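Local coordinates for CBS domain protein/ACT domain protein (Thermotoga maritima, PDB 1VR9) that is of unknown function but pairs two CBS domains with an ACT domain, a make-up consistent with a ligand-sensing regulatory role, at residues 83-88 with 104-109. Numbering follows the deposited sequence.
Sequences FFVHEE and PYLPVV
A parallel beta-alpha-beta crossover of the second CBS domain joins strand 85-86 to strand 105-109 through helix 91-100, and this contact is where the two strands lie side by side. Val85 donates its N-H to Pro107 O (3.0 Å). Its own O accepts from Val109 N (2.9 Å). Glu87 N, just past the short strand, adds a third rung to Val109 O. Pro107 has no N-H to give, yet its carbonyl serves the ladder; its ring carbon CD instead lies against Phe83 O at 3.2 Å, a carbonyl buried here without a hydrogen-bond partner.

Branched side chains fill the face under the helix. Beta-branched Val85 suits an extended strand and turns an apolar surface to the helix; its CG2 meets Leu106 CD2 at 3.7 Å, the two side chains crossing at about a right angle, while His93, Ala94, Leu97 and Phe98 of helix 91-100 pack on this pair. Two methyl arms let Leu106 serve both neighbours: CD1 sits over the centre of the flat, apolar Phe83 ring in a CH-pi contact. With CG anti to the backbone N (chi1 -176°), Phe83 brings its ring beside strand 105-109, and Tyr105 O meets its edge near CE2.

On the opposite face from Val85, compact Val109 fits between two rings' reach, its CG2 approaching Phe84 CD1 at 3.7 Å and lying over one face of His86, 4.0 Å from the imidazole centroid and offset toward its rim.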
loop_
_atom_site.group_PDB
_atom_site.type_symbol
_atom_site.label_atom_id
_atom_site.label_comp_id
_atom_site.label_asym_id
_atom_site.label_seq_id
_atom_site.Cartn_x
_atom_site.Cartn_y
_atom_site.Cartn_z
ATOM N N PHE A 83 -4.038 1.395 7.784
ATOM C CA PHE A 83 -3.674 2.347 6.723
ATOM C C PHE A 83 -4.321 1.925 5.402
ATOM O O PHE A 83 -3.739 1.193 4.606
ATOM C CB PHE A 83 -2.145 2.457 6.586
ATOM C CG PHE A 83 -1.685 3.482 5.599
ATOM C CD1 PHE A 83 -1.860 4.851 5.843
ATOM C CD2 PHE A 83 -1.000 3.102 4.433
ATOM C CE1 PHE A 83 -1.406 5.803 4.937
ATOM C CE2 PHE A 83 -0.545 4.033 3.555
ATOM C CZ PHE A 83 -0.756 5.406 3.798
ATOM N N PHE A 84 -5.549 2.393 5.189
ATOM C CA PHE A 84 -6.303 2.069 3.991
ATOM C C PHE A 84 -7.433 3.083 3.811
ATOM O O PHE A 84 -7.816 3.770 4.753
ATOM C CB PHE A 84 -6.922 0.650 4.093
ATOM C CG PHE A 84 -7.948 0.508 5.192
ATOM C CD1 PHE A 84 -9.262 0.888 4.993
ATOM C CD2 PHE A 84 -7.582 0.032 6.443
ATOM C CE1 PHE A 84 -10.196 0.788 6.012
ATOM C CE2 PHE A 84 -8.486 -0.080 7.450
ATOM C CZ PHE A 84 -9.805 0.295 7.251
ATOM N N VAL A 85 -7.970 3.133 2.599
ATOM C CA VAL A 85 -9.258 3.793 2.343
ATOM C C VAL A 85 -10.158 2.844 1.536
ATOM O O VAL A 85 -9.673 1.876 0.991
ATOM C CB VAL A 85 -9.093 5.138 1.606
ATOM C CG1 VAL A 85 -8.403 6.117 2.503
ATOM C CG2 VAL A 85 -8.354 4.991 0.273
ATOM N N HIS A 86 -11.457 3.136 1.481
ATOM C CA HIS A 86 -12.404 2.307 0.724
ATOM C C HIS A 86 -12.572 2.833 -0.705
ATOM O O HIS A 86 -12.383 4.008 -0.965
ATOM C CB HIS A 86 -13.770 2.258 1.433
ATOM C CG HIS A 86 -13.813 1.315 2.592
ATOM N ND1 HIS A 86 -13.435 1.678 3.870
ATOM C CD2 HIS A 86 -14.196 0.017 2.668
ATOM C CE1 HIS A 86 -13.594 0.646 4.681
ATOM N NE2 HIS A 86 -14.052 -0.374 3.977
ATOM N N GLU A 87 -12.949 1.953 -1.628
ATOM C CA GLU A 87 -13.177 2.352 -3.023
ATOM C C GLU A 87 -14.109 3.552 -3.182
ATOM O O GLU A 87 -13.920 4.388 -4.071
ATOM C CB GLU A 87 -13.816 1.211 -3.802
ATOM C CG GLU A 87 -12.892 0.059 -4.133
ATOM C CD GLU A 87 -13.552 -0.932 -5.087
ATOM O OE1 GLU A 87 -14.619 -1.507 -4.753
ATOM O OE2 GLU A 87 -12.995 -1.141 -6.182
ATOM N N GLU A 88 -15.153 3.597 -2.363
ATOM C CA GLU A 88 -16.210 4.602 -2.528
ATOM C C GLU A 88 -16.000 5.875 -1.690
ATOM O O GLU A 88 -16.875 6.755 -1.644
ATOM C CB GLU A 88 -17.556 3.961 -2.210
ATOM C CG GLU A 88 -17.915 2.799 -3.137
ATOM C CD GLU A 88 -18.255 3.241 -4.554
ATOM O OE1 GLU A 88 -18.539 4.440 -4.772
ATOM O OE2 GLU A 88 -18.236 2.382 -5.460
ATOM N N PRO A 104 4.279 5.940 0.002
ATOM C CA PRO A 104 4.069 6.156 -1.443
ATOM C C PRO A 104 2.818 5.551 -2.055
ATOM O O PRO A 104 2.421 5.989 -3.144
ATOM C CB PRO A 104 5.298 5.515 -2.072
ATOM C CG PRO A 104 5.819 4.598 -1.097
ATOM C CD PRO A 104 5.501 5.153 0.249
ATOM N N TYR A 105 2.255 4.527 -1.409
ATOM C CA TYR A 105 1.055 3.861 -1.864
ATOM C C TYR A 105 0.076 3.618 -0.725
ATOM O O TYR A 105 0.438 3.041 0.317
ATOM C CB TYR A 105 1.388 2.530 -2.540
ATOM C CG TYR A 105 2.310 2.656 -3.708
ATOM C CD1 TYR A 105 1.810 2.859 -4.980
ATOM C CD2 TYR A 105 3.689 2.525 -3.558
ATOM C CE1 TYR A 105 2.653 2.955 -6.084
ATOM C CE2 TYR A 105 4.538 2.628 -4.650
ATOM C CZ TYR A 105 4.019 2.831 -5.906
ATOM O OH TYR A 105 4.882 2.930 -6.991
ATOM N N LEU A 106 -1.145 4.105 -0.916
ATOM C CA LEU A 106 -2.238 3.958 0.038
ATOM C C LEU A 106 -3.152 2.786 -0.403
ATOM O O LEU A 106 -3.727 2.795 -1.512
ATOM C CB LEU A 106 -3.030 5.266 0.143
ATOM C CG LEU A 106 -4.344 5.241 0.912
ATOM C CD1 LEU A 106 -4.140 4.898 2.367
ATOM C CD2 LEU A 106 -5.045 6.575 0.796
ATOM N N PRO A 107 -3.238 1.736 0.426
ATOM C CA PRO A 107 -4.121 0.626 0.096
ATOM C C PRO A 107 -5.590 1.030 -0.043
ATOM O O PRO A 107 -6.071 1.876 0.715
ATOM C CB PRO A 107 -3.920 -0.341 1.283
ATOM C CG PRO A 107 -2.606 -0.043 1.781
ATOM C CD PRO A 107 -2.476 1.452 1.653
ATOM N N VAL A 108 -6.257 0.453 -1.040
ATOM C CA VAL A 108 -7.691 0.631 -1.289
ATOM C C VAL A 108 -8.400 -0.703 -1.138
ATOM O O VAL A 108 -7.973 -1.710 -1.699
ATOM C CB VAL A 108 -7.955 1.216 -2.707
ATOM C CG1 VAL A 108 -9.441 1.343 -2.985
ATOM C CG2 VAL A 108 -7.235 2.566 -2.846
ATOM N N VAL A 109 -9.488 -0.703 -0.390
ATOM C CA VAL A 109 -10.190 -1.948 -0.079
ATOM C C VAL A 109 -11.689 -1.829 -0.366
ATOM O O VAL A 109 -12.229 -0.723 -0.497
ATOM C CB VAL A 109 -9.962 -2.393 1.398
ATOM C CG1 VAL A 109 -8.481 -2.604 1.698
ATOM C CG2 VAL A 109 -10.558 -1.393 2.350
#